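PDB 1VQZ: lipoate-protein ligase, putative from Streptococcus pneumoniae, which is probably a ligase of the lipoyl protein ligase A/B family, with an additional C-terminal domain. Local coordinates for residues 22-32 with 234-245; 54-62 with 287-297. All coordinates share one frame; numbering follows the deposited sequence.

Interaction 1: residues 22-32 with 234-245; sequences DTAFNIALEEY and LAEINRIKDTKF. With EDO (1,2-ethanediol), chain N; EDO (1,2-ethanediol), chain H; EDO (1,2-ethanediol), chain L.
A28 and I237 meet at the centre of a crossing of two helices, 23-32 and 234-245, whose axes approach to 8.3 Å at 118°; the packing is knobs-into-holes, in a protein of the lipoyl protein ligase family. The small side chain of A28 is consistent with this close approach. Its methyl drops among I237, I240, K241 and F245, with A28 CB 3.6 Å from I237 O, while I237 is in turn the knob between F25, A28, L29 and Y32. The two branches of I237 divide the work: CG2 faces F25 and L29, and CG1 lies over one face of the Y32 ring in a CH-pi contact, I237 CG1 being 3.6 Å from Y32 CG. F245 closes the tight side. Its ring is sandwiched, with I27 CG2 3.6 Å from the centroid of the F245 ring on one face and the aliphatic part of its own neighbour K244 on the other, and E31 OE1 at the edge. Beside this packing E31 OE2 takes K244 NZ on its syn lone pair and has a second salt bridge to K35, while K244 also binds an ethanediol. Beyond F245, V78 of strand 76-79 continues the apolar packing.

The solvent side is polar and looser. With CG anti to the backbone N (chi1 178°) and an extended chain, K241 runs past A24 and F25 to D22, which also stands at the N-cap of its helix; K241 NZ meets D22 OD2 at 2.7 Å on the syn side. At the exposed residue E236, the Y32 hydroxyl donates from above the carboxylate plane, with Y32 OH 2.9 Å from E236 OE1.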
loop_
_atom_site.group_PDB
_atom_site.type_symbol
_atom_site.label_atom_id
_atom_site.label_comp_id
_atom_site.label_asym_id
_atom_site.label_seq_id
_atom_site.Cartn_x
_atom_site.Cartn_y
_atom_site.Cartn_z
ATOM N N ASP A 22 -1.161 13.530 11.533
ATOM C CA ASP A 22 -2.567 13.173 11.340
ATOM C C ASP A 22 -2.738 12.202 10.175
ATOM O O ASP A 22 -2.709 12.576 9.017
ATOM C CB ASP A 22 -3.372 14.473 11.152
ATOM C CG ASP A 22 -4.924 14.283 11.093
ATOM O OD1 ASP A 22 -5.457 13.250 10.673
ATOM O OD2 ASP A 22 -5.627 15.277 11.404
ATOM N N THR A 23 -2.935 10.931 10.510
ATOM C CA THR A 23 -2.858 9.877 9.530
ATOM C C THR A 23 -3.786 10.124 8.336
ATOM O O THR A 23 -3.362 10.064 7.171
ATOM C CB THR A 23 -3.151 8.487 10.171
ATOM O OG1 THR A 23 -2.236 8.241 11.246
ATOM C CG2 THR A 23 -3.004 7.375 9.141
ATOM N N ALA A 24 -5.042 10.378 8.614
ATOM C CA ALA A 24 -5.996 10.582 7.545
ATOM C C ALA A 24 -5.674 11.809 6.677
ATOM O O ALA A 24 -5.808 11.749 5.452
ATOM C CB ALA A 24 -7.380 10.672 8.107
ATOM N N PHE A 25 -5.210 12.893 7.302
ATOM C CA PHE A 25 -4.781 14.080 6.598
ATOM C C PHE A 25 -3.580 13.763 5.679
ATOM O O PHE A 25 -3.543 14.154 4.498
ATOM C CB PHE A 25 -4.424 15.215 7.582
ATOM C CG PHE A 25 -3.808 16.403 6.898
ATOM C CD1 PHE A 25 -4.604 17.300 6.205
ATOM C CD2 PHE A 25 -2.432 16.566 6.871
ATOM C CE1 PHE A 25 -4.029 18.364 5.532
ATOM C CE2 PHE A 25 -1.848 17.610 6.185
ATOM C CZ PHE A 25 -2.653 18.502 5.502
ATOM N N ASN A 26 -2.613 13.051 6.233
ATOM C CA ASN A 26 -1.376 12.726 5.535
ATOM C C ASN A 26 -1.613 11.885 4.292
ATOM O O ASN A 26 -0.945 12.068 3.235
ATOM C CB ASN A 26 -0.412 11.982 6.457
ATOM C CG ASN A 26 0.251 12.882 7.533
ATOM O OD1 ASN A 26 0.171 14.127 7.513
ATOM N ND2 ASN A 26 0.901 12.211 8.527
ATOM N N ILE A 27 -2.516 10.914 4.426
ATOM C CA ILE A 27 -2.808 10.024 3.338
ATOM C C ILE A 27 -3.581 10.805 2.270
ATOM O O ILE A 27 -3.331 10.628 1.054
ATOM C CB ILE A 27 -3.443 8.728 3.853
ATOM C CG1 ILE A 27 -2.391 7.923 4.634
ATOM C CG2 ILE A 27 -3.961 7.824 2.728
ATOM C CD1 ILE A 27 -2.979 6.722 5.303
ATOM N N ALA A 28 -4.496 11.683 2.716
ATOM C CA ALA A 28 -5.229 12.573 1.778
ATOM C C ALA A 28 -4.241 13.460 0.967
ATOM O O ALA A 28 -4.388 13.679 -0.257
ATOM C CB ALA A 28 -6.232 13.418 2.545
ATOM N N LEU A 29 -3.216 13.960 1.662
ATOM C CA LEU A 29 -2.245 14.836 1.055
ATOM C C LEU A 29 -1.450 14.069 0.007
ATOM O O LEU A 29 -1.191 14.598 -1.079
ATOM C CB LEU A 29 -1.349 15.483 2.121
ATOM C CG LEU A 29 -0.337 16.544 1.654
ATOM C CD1 LEU A 29 -0.076 17.523 2.692
ATOM C CD2 LEU A 29 1.006 15.931 1.169
ATOM N N GLU A 30 -1.102 12.813 0.314
ATOM C CA GLU A 30 -0.355 11.977 -0.635
ATOM C C GLU A 30 -1.201 11.698 -1.870
ATOM O O GLU A 30 -0.702 11.790 -3.015
ATOM C CB GLU A 30 0.100 10.658 0.024
ATOM C CG GLU A 30 0.937 9.744 -0.882
ATOM C CD GLU A 30 1.139 8.386 -0.277
ATOM O OE1 GLU A 30 0.130 7.786 0.129
ATOM O OE2 GLU A 30 2.308 7.926 -0.200
ATOM N N GLU A 31 -2.475 11.358 -1.663
ATOM C CA GLU A 31 -3.354 11.119 -2.802
ATOM C C GLU A 31 -3.533 12.365 -3.680
ATOM O O GLU A 31 -3.629 12.290 -4.949
ATOM C CB GLU A 31 -4.737 10.642 -2.335
ATOM C CG GLU A 31 -5.596 10.154 -3.494
ATOM C CD GLU A 31 -7.006 9.742 -3.084
ATOM O OE1 GLU A 31 -7.721 10.502 -2.388
ATOM O OE2 GLU A 31 -7.402 8.666 -3.503
ATOM N N TYR A 32 -3.616 13.514 -3.018
ATOM C CA TYR A 32 -3.729 14.787 -3.721
ATOM C C TYR A 32 -2.512 15.051 -4.631
ATOM O O TYR A 32 -2.655 15.438 -5.780
ATOM C CB TYR A 32 -3.917 15.926 -2.736
ATOM C CG TYR A 32 -4.377 17.184 -3.420
ATOM C CD1 TYR A 32 -5.719 17.363 -3.762
ATOM C CD2 TYR A 32 -3.482 18.195 -3.723
ATOM C CE1 TYR A 32 -6.171 18.516 -4.432
ATOM C CE2 TYR A 32 -3.917 19.380 -4.386
ATOM C CZ TYR A 32 -5.273 19.526 -4.738
ATOM O OH TYR A 32 -5.693 20.667 -5.367
ATOM N N LEU A 234 -5.006 23.155 0.424
ATOM C CA LEU A 234 -5.156 22.620 1.758
ATOM C C LEU A 234 -6.634 22.330 2.092
ATOM O O LEU A 234 -6.948 21.303 2.677
ATOM C CB LEU A 234 -4.538 23.568 2.795
ATOM C CG LEU A 234 -3.006 23.462 2.928
ATOM C CD1 LEU A 234 -2.357 24.641 3.740
ATOM C CD2 LEU A 234 -2.595 22.126 3.508
ATOM N N ALA A 235 -7.529 23.221 1.686
ATOM C CA ALA A 235 -8.977 22.974 1.828
ATOM C C ALA A 235 -9.431 21.711 1.082
ATOM O O ALA A 235 -10.181 20.894 1.636
ATOM C CB ALA A 235 -9.804 24.214 1.362
ATOM N N GLU A 236 -8.974 21.575 -0.166
ATOM C CA GLU A 236 -9.313 20.434 -1.009
ATOM C C GLU A 236 -8.774 19.135 -0.367
ATOM O O GLU A 236 -9.461 18.107 -0.308
ATOM C CB GLU A 236 -8.784 20.617 -2.477
ATOM C CG GLU A 236 -9.298 21.928 -3.238
ATOM C CD GLU A 236 -9.125 21.931 -4.801
ATOM O OE1 GLU A 236 -8.585 20.919 -5.357
ATOM O OE2 GLU A 236 -9.506 22.967 -5.480
ATOM N N ILE A 237 -7.539 19.183 0.110
ATOM C CA ILE A 237 -6.956 18.071 0.833
ATOM C C ILE A 237 -7.789 17.642 2.051
ATOM O O ILE A 237 -8.057 16.470 2.241
ATOM C CB ILE A 237 -5.481 18.339 1.219
ATOM C CG1 ILE A 237 -4.620 18.339 -0.051
ATOM C CG2 ILE A 237 -4.953 17.260 2.210
ATOM C CD1 ILE A 237 -3.262 18.920 0.158
ATOM N N ASN A 238 -8.206 18.594 2.848
ATOM C CA ASN A 238 -9.056 18.289 3.996
ATOM C C ASN A 238 -10.438 17.770 3.618
ATOM O O ASN A 238 -11.016 16.924 4.329
ATOM C CB ASN A 238 -9.116 19.516 4.947
ATOM C CG ASN A 238 -7.879 19.587 5.896
ATOM O OD1 ASN A 238 -7.631 18.647 6.632
ATOM N ND2 ASN A 238 -7.113 20.675 5.847
ATOM N N ARG A 239 -10.993 18.266 2.508
ATOM C CA ARG A 239 -12.216 17.681 1.957
ATOM C C ARG A 239 -12.045 16.178 1.650
ATOM O O ARG A 239 -12.933 15.379 1.900
ATOM C CB ARG A 239 -12.649 18.457 0.697
ATOM C CG ARG A 239 -13.945 17.958 0.013
ATOM C CD ARG A 239 -15.221 18.493 0.711
ATOM N N ILE A 240 -10.934 15.824 1.040
ATOM C CA ILE A 240 -10.625 14.425 0.757
ATOM C C ILE A 240 -10.471 13.614 2.056
ATOM O O ILE A 240 -10.926 12.496 2.133
ATOM C CB ILE A 240 -9.345 14.264 -0.113
ATOM C CG1 ILE A 240 -9.595 14.889 -1.500
ATOM C CG2 ILE A 240 -8.972 12.752 -0.244
ATOM C CD1 ILE A 240 -8.394 14.928 -2.430
ATOM N N LYS A 241 -9.799 14.181 3.059
ATOM C CA LYS A 241 -9.790 13.609 4.415
ATOM C C LYS A 241 -11.214 13.407 4.964
ATOM O O LYS A 241 -11.553 12.303 5.390
ATOM C CB LYS A 241 -8.948 14.498 5.348
ATOM C CG LYS A 241 -8.892 14.025 6.813
ATOM C CD LYS A 241 -8.399 15.110 7.818
ATOM C CE LYS A 241 -8.259 14.510 9.249
ATOM N NZ LYS A 241 -8.055 15.505 10.360
ATOM N N ASP A 242 -12.061 14.437 4.876
ATOM C CA ASP A 242 -13.424 14.416 5.456
ATOM C C ASP A 242 -14.386 13.447 4.743
ATOM O O ASP A 242 -15.299 12.923 5.352
ATOM C CB ASP A 242 -14.067 15.817 5.451
ATOM C CG ASP A 242 -13.407 16.794 6.413
ATOM O OD1 ASP A 242 -12.613 16.375 7.286
ATOM O OD2 ASP A 242 -13.665 18.011 6.257
ATOM N N THR A 243 -14.186 13.240 3.448
ATOM C CA THR A 243 -15.031 12.395 2.662
ATOM C C THR A 243 -14.447 11.033 2.324
ATOM O O THR A 243 -15.178 10.165 1.867
ATOM C CB THR A 243 -15.440 13.069 1.344
ATOM O OG1 THR A 243 -14.300 13.191 0.501
ATOM C CG2 THR A 243 -16.100 14.436 1.613
ATOM N N LYS A 244 -13.162 10.818 2.584
ATOM C CA LYS A 244 -12.536 9.524 2.319
ATOM C C LYS A 244 -11.789 8.915 3.522
ATOM O O LYS A 244 -12.373 8.140 4.312
ATOM C CB LYS A 244 -11.670 9.633 1.036
ATOM C CG LYS A 244 -11.140 8.295 0.483
ATOM C CD LYS A 244 -10.611 8.450 -0.937
ATOM C CE LYS A 244 -10.053 7.166 -1.459
ATOM N NZ LYS A 244 -9.647 7.198 -2.878
ATOM N N PHE A 245 -10.537 9.319 3.720
ATOM C CA PHE A 245 -9.649 8.681 4.679
ATOM C C PHE A 245 -10.074 8.811 6.152
ATOM O O PHE A 245 -9.641 8.036 6.992
ATOM C CB PHE A 245 -8.200 9.178 4.408
ATOM C CG PHE A 245 -7.720 8.861 2.993
ATOM C CD1 PHE A 245 -7.419 7.560 2.639
ATOM C CD2 PHE A 245 -7.673 9.839 2.006
ATOM C CE1 PHE A 245 -7.057 7.264 1.352
ATOM C CE2 PHE A 245 -7.308 9.541 0.741
ATOM C CZ PHE A 245 -6.984 8.248 0.402
HETATM C C1 EDO N . -9.812 12.642 -5.331
HETATM O O1 EDO N . -8.572 12.155 -5.834
HETATM C C2 EDO N . -9.835 12.327 -3.846
HETATM O O2 EDO N . -10.081 10.943 -3.613
HETATM C C1 EDO H . -12.292 8.961 -5.097
HETATM O O1 EDO H . -10.956 8.705 -4.646
HETATM C C2 EDO H . -13.254 8.007 -4.408
HETATM O O2 EDO H . -12.560 7.071 -3.569
HETATM C C1 EDO L . 0.147 4.585 3.649
HETATM O O1 EDO L . 1.265 3.799 3.991
HETATM C C2 EDO L . 0.443 5.101 2.262
HETATM O O2 EDO L . -0.428 6.162 1.936
#

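Interaction 2: residues 54-62 with 287-297; sequences IVGRHQNTI and IYGDFFGIEDV. With EDO (1,2-ethanediol), chain D; EDO (1,2-ethanediol), chain S; EDO (1,2-ethanediol), chain J.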
loop_
_atom_site.group_PDB
_atom_site.type_symbol
_atom_site.label_atom_id
_atom_site.label_comp_id
_atom_site.label_asym_id
_atom_site.label_seq_id
_atom_site.Cartn_x
_atom_site.Cartn_y
_atom_site.Cartn_z
ATOM N N ILE A 54 -2.551 0.599 8.945
ATOM C CA ILE A 54 -2.872 0.943 7.592
ATOM C C ILE A 54 -3.205 -0.351 6.829
ATOM O O ILE A 54 -2.378 -1.250 6.735
ATOM C CB ILE A 54 -1.726 1.658 6.893
ATOM C CG1 ILE A 54 -1.248 2.891 7.690
ATOM C CG2 ILE A 54 -2.168 2.126 5.503
ATOM C CD1 ILE A 54 -2.314 3.925 7.993
ATOM N N VAL A 55 -4.410 -0.414 6.281
ATOM C CA VAL A 55 -4.903 -1.588 5.612
ATOM C C VAL A 55 -4.863 -1.386 4.131
ATOM O O VAL A 55 -4.983 -0.261 3.646
ATOM C CB VAL A 55 -6.309 -2.091 6.122
ATOM C CG1 VAL A 55 -6.254 -2.319 7.625
ATOM C CG2 VAL A 55 -7.460 -1.132 5.759
ATOM N N GLY A 56 -4.662 -2.502 3.423
ATOM C CA GLY A 56 -4.621 -2.510 1.982
ATOM C C GLY A 56 -5.958 -2.145 1.384
ATOM O O GLY A 56 -7.027 -2.300 1.988
ATOM N N ARG A 57 -5.884 -1.604 0.182
ATOM C CA ARG A 57 -7.038 -1.153 -0.588
ATOM C C ARG A 57 -8.239 -2.124 -0.695
ATOM O O ARG A 57 -9.422 -1.685 -0.805
ATOM C CB ARG A 57 -6.496 -0.778 -1.991
ATOM C CG ARG A 57 -7.449 -0.252 -2.924
ATOM C CD ARG A 57 -6.744 0.072 -4.225
ATOM N NE ARG A 57 -6.170 -1.115 -4.796
ATOM C CZ ARG A 57 -5.139 -1.170 -5.614
ATOM N NH1 ARG A 57 -4.482 -0.084 -6.003
ATOM N NH2 ARG A 57 -4.754 -2.352 -6.041
ATOM N N HIS A 58 -7.970 -3.426 -0.666
ATOM C CA HIS A 58 -9.024 -4.412 -0.785
ATOM C C HIS A 58 -9.257 -5.306 0.427
ATOM O O HIS A 58 -10.063 -6.217 0.348
ATOM C CB HIS A 58 -8.799 -5.247 -2.035
ATOM C CG HIS A 58 -8.763 -4.441 -3.294
ATOM N ND1 HIS A 58 -9.733 -3.509 -3.608
ATOM C CD2 HIS A 58 -7.843 -4.376 -4.298
ATOM C CE1 HIS A 58 -9.437 -2.937 -4.768
ATOM N NE2 HIS A 58 -8.294 -3.432 -5.205
ATOM N N GLN A 59 -8.599 -5.007 1.557
ATOM C CA GLN A 59 -8.754 -5.805 2.761
ATOM C C GLN A 59 -10.176 -5.618 3.343
ATOM O O GLN A 59 -10.771 -4.550 3.261
ATOM C CB GLN A 59 -7.683 -5.489 3.844
ATOM C CG GLN A 59 -6.299 -6.049 3.572
ATOM C CD GLN A 59 -5.353 -5.954 4.758
ATOM O OE1 GLN A 59 -4.717 -4.914 4.994
ATOM N NE2 GLN A 59 -5.241 -7.056 5.510
ATOM N N ASN A 60 -10.672 -6.696 3.924
ATOM C CA ASN A 60 -11.948 -6.713 4.611
ATOM C C ASN A 60 -11.665 -6.333 6.062
ATOM O O ASN A 60 -11.464 -7.184 6.930
ATOM C CB ASN A 60 -12.622 -8.082 4.443
ATOM C CG ASN A 60 -14.019 -8.125 5.051
ATOM O OD1 ASN A 60 -14.424 -7.199 5.741
ATOM N ND2 ASN A 60 -14.726 -9.206 4.847
ATOM N N THR A 61 -11.599 -5.012 6.266
ATOM C CA THR A 61 -11.100 -4.371 7.473
ATOM C C THR A 61 -11.748 -4.921 8.735
ATOM O O THR A 61 -11.050 -5.337 9.672
ATOM C CB THR A 61 -11.272 -2.881 7.372
ATOM O OG1 THR A 61 -10.835 -2.448 6.067
ATOM C CG2 THR A 61 -10.464 -2.186 8.461
ATOM N N ILE A 62 -13.059 -5.067 8.691
ATOM C CA ILE A 62 -13.826 -5.502 9.860
ATOM C C ILE A 62 -13.407 -6.888 10.315
ATOM O O ILE A 62 -13.458 -7.212 11.505
ATOM C CB ILE A 62 -15.327 -5.435 9.593
ATOM C CG1 ILE A 62 -16.131 -5.463 10.901
ATOM C CG2 ILE A 62 -15.829 -6.609 8.721
ATOM C CD1 ILE A 62 -15.880 -4.332 11.768
ATOM N N ILE A 287 -14.570 -8.334 -4.545
ATOM C CA ILE A 287 -13.429 -9.129 -4.168
ATOM C C ILE A 287 -12.621 -8.386 -3.130
ATOM O O ILE A 287 -12.233 -7.209 -3.337
ATOM C CB ILE A 287 -12.587 -9.457 -5.388
ATOM C CG1 ILE A 287 -13.455 -10.215 -6.436
ATOM C CG2 ILE A 287 -11.338 -10.271 -5.026
ATOM C CD1 ILE A 287 -12.793 -10.335 -7.786
ATOM N N TYR A 288 -12.374 -9.071 -2.018
ATOM C CA TYR A 288 -11.547 -8.570 -0.927
ATOM C C TYR A 288 -10.323 -9.447 -0.761
ATOM O O TYR A 288 -10.289 -10.588 -1.225
ATOM C CB TYR A 288 -12.301 -8.623 0.397
ATOM C CG TYR A 288 -13.466 -7.697 0.519
ATOM C CD1 TYR A 288 -14.661 -7.995 -0.117
ATOM C CD2 TYR A 288 -13.403 -6.559 1.298
ATOM C CE1 TYR A 288 -15.752 -7.175 -0.014
ATOM C CE2 TYR A 288 -14.508 -5.699 1.394
ATOM C CZ TYR A 288 -15.693 -6.040 0.740
ATOM O OH TYR A 288 -16.823 -5.255 0.811
ATOM N N GLY A 289 -9.321 -8.917 -0.057
ATOM C CA GLY A 289 -8.143 -9.703 0.253
ATOM C C GLY A 289 -6.924 -8.869 0.548
ATOM O O GLY A 289 -6.974 -7.604 0.561
ATOM N N ASP A 290 -5.828 -9.579 0.805
ATOM C CA ASP A 290 -4.518 -8.941 1.044
ATOM C C ASP A 290 -3.505 -9.251 -0.065
ATOM O O ASP A 290 -2.312 -8.999 0.119
ATOM C CB ASP A 290 -3.949 -9.309 2.418
ATOM C CG ASP A 290 -3.802 -10.832 2.642
ATOM O OD1 ASP A 290 -3.881 -11.626 1.712
ATOM O OD2 ASP A 290 -3.649 -11.242 3.801
ATOM N N PHE A 291 -3.989 -9.796 -1.175
ATOM C CA PHE A 291 -3.224 -9.891 -2.421
ATOM C C PHE A 291 -2.746 -8.483 -2.835
ATOM O O PHE A 291 -3.280 -7.452 -2.425
ATOM C CB PHE A 291 -4.078 -10.478 -3.559
ATOM C CG PHE A 291 -5.378 -9.739 -3.802
ATOM C CD1 PHE A 291 -5.429 -8.640 -4.669
ATOM C CD2 PHE A 291 -6.526 -10.129 -3.161
ATOM C CE1 PHE A 291 -6.607 -7.935 -4.896
ATOM C CE2 PHE A 291 -7.746 -9.438 -3.410
ATOM C CZ PHE A 291 -7.761 -8.319 -4.240
ATOM N N PHE A 292 -1.685 -8.449 -3.610
ATOM C CA PHE A 292 -1.201 -7.199 -4.131
ATOM C C PHE A 292 -1.366 -7.154 -5.622
ATOM O O PHE A 292 -0.985 -8.072 -6.300
ATOM C CB PHE A 292 0.277 -7.005 -3.820
ATOM C CG PHE A 292 0.813 -5.783 -4.443
ATOM C CD1 PHE A 292 0.562 -4.535 -3.857
ATOM C CD2 PHE A 292 1.447 -5.833 -5.684
ATOM C CE1 PHE A 292 0.990 -3.377 -4.465
ATOM C CE2 PHE A 292 1.890 -4.654 -6.302
ATOM C CZ PHE A 292 1.641 -3.433 -5.688
ATOM N N GLY A 293 -1.878 -6.028 -6.122
ATOM C CA GLY A 293 -1.893 -5.717 -7.523
ATOM C C GLY A 293 -1.657 -4.231 -7.640
ATOM O O GLY A 293 -2.083 -3.417 -6.779
ATOM N N ILE A 294 -0.989 -3.858 -8.707
ATOM C CA ILE A 294 -0.648 -2.435 -8.956
ATOM C C ILE A 294 -1.892 -1.591 -9.254
ATOM O O ILE A 294 -1.923 -0.408 -8.946
ATOM C CB ILE A 294 0.355 -2.289 -10.128
ATOM C CG1 ILE A 294 1.728 -2.805 -9.734
ATOM C CG2 ILE A 294 0.528 -0.840 -10.514
ATOM C CD1 ILE A 294 2.578 -3.144 -10.953
ATOM N N GLU A 295 -2.881 -2.210 -9.885
ATOM C CA GLU A 295 -4.186 -1.614 -10.232
ATOM C C GLU A 295 -5.302 -2.257 -9.458
ATOM O O GLU A 295 -5.225 -3.422 -9.118
ATOM C CB GLU A 295 -4.515 -1.756 -11.724
ATOM C CG GLU A 295 -3.470 -1.163 -12.586
ATOM C CD GLU A 295 -3.921 -0.928 -14.015
ATOM O OE1 GLU A 295 -4.858 -0.154 -14.230
ATOM O OE2 GLU A 295 -3.275 -1.461 -14.913
ATOM N N ASP A 296 -6.319 -1.437 -9.202
ATOM C CA ASP A 296 -7.557 -1.775 -8.480
ATOM C C ASP A 296 -8.285 -3.005 -9.076
ATOM O O ASP A 296 -8.488 -3.097 -10.284
ATOM C CB ASP A 296 -8.484 -0.572 -8.526
ATOM C CG ASP A 296 -9.522 -0.581 -7.437
ATOM O OD1 ASP A 296 -10.388 -1.464 -7.437
ATOM O OD2 ASP A 296 -9.484 0.340 -6.593
ATOM N N VAL A 297 -8.660 -3.915 -8.195
ATOM C CA VAL A 297 -9.366 -5.161 -8.533
ATOM C C VAL A 297 -10.765 -4.917 -9.149
ATOM O O VAL A 297 -11.352 -5.827 -9.730
ATOM C CB VAL A 297 -9.399 -6.169 -7.304
ATOM C CG1 VAL A 297 -10.500 -5.850 -6.352
ATOM C CG2 VAL A 297 -9.531 -7.588 -7.762
HETATM C C1 EDO D . -12.731 -4.511 -1.139
HETATM O O1 EDO D . -12.296 -4.593 -2.476
HETATM C C2 EDO D . -12.756 -3.080 -0.641
HETATM O O2 EDO D . -13.715 -2.360 -1.364
HETATM C C1 EDO S . -12.605 -0.896 -4.388
HETATM O O1 EDO S . -12.482 -1.508 -5.735
HETATM C C2 EDO S . -11.413 -0.993 -3.405
HETATM O O2 EDO S . -11.174 0.081 -2.448
HETATM C C1 EDO J . -17.552 -6.013 4.089
HETATM O O1 EDO J . -17.047 -6.471 5.351
HETATM C C2 EDO J . -17.724 -7.254 3.223
HETATM O O2 EDO J . -18.554 -8.183 3.929
HETATM O O HOH W 1 -4.271 -4.872 -4.796
HETATM O O HOH W 2 -5.666 -5.189 -0.023
#
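H58 and V297 meet in an unusual clamp, the imidazole lying between an aliphatic group of each segment. V297 CG1 sits almost over the ring centre, 3.4 Å from the centroid of the H58 ring and 9° off the normal, while on the opposite face lies CG of its own neighbour R57. With CG anti to the carbonyl carbon (chi1 -59°), the ring reaches V297 and passes F291 rim to rim. H58 ND1 donates to an ethanediol hydroxyl, which itself donates to I287 O and so bridges the segments.

R57 is extended out to CD and turns about its CG-CD bond (chi3 61°), which lays one face of its guanidinium against the backbone N of D296. R57 NH2 donates to G293 O at 3.0 Å, from above the carbonyl plane, and a water accepts from G293 N and, weakly, from R57 NH2. The D296 carboxylate lies well out of the guanidinium plane and offers R57 charge alone; its OD1 caps A298 N.

The backbones join where G289 N donates to H58 O at 2.8 Å. G289 has phi 157°, a conformation suited to glycine. Within the turn, Q59 OE1 accepts from G56 N at 2.9 Å, in the carbonyl plane. Here a type I beta turn, G56 to Q59, following strand 52-55, docks on the loop leaving strand 281-289: a turn-to-loop interface between the regions matching the catalytic and C-terminal families of a lipoate-protein ligase.

In the fold
From the N terminus the chain runs through helix 23-36 and strand 42-47 to strand 52-55 and the turn after it, so both first partners are placed early. About 170 residues further on, helix 231-245 returns to the first helix and closes interaction 1; the chain then makes strands 260-266, 269-278 and 281-289 before residues 287-297 close interaction 2. The two loops therefore cross, an example of long-range contacts that interlock rather than stand apart. Interaction 1 joins two helices, whereas interaction 2 ties the small sheet of strand 52-55 to the sheet of strand 281-289. Their centres lie about 20 Å apart, yet I54 CD1 packs on T23 and I27.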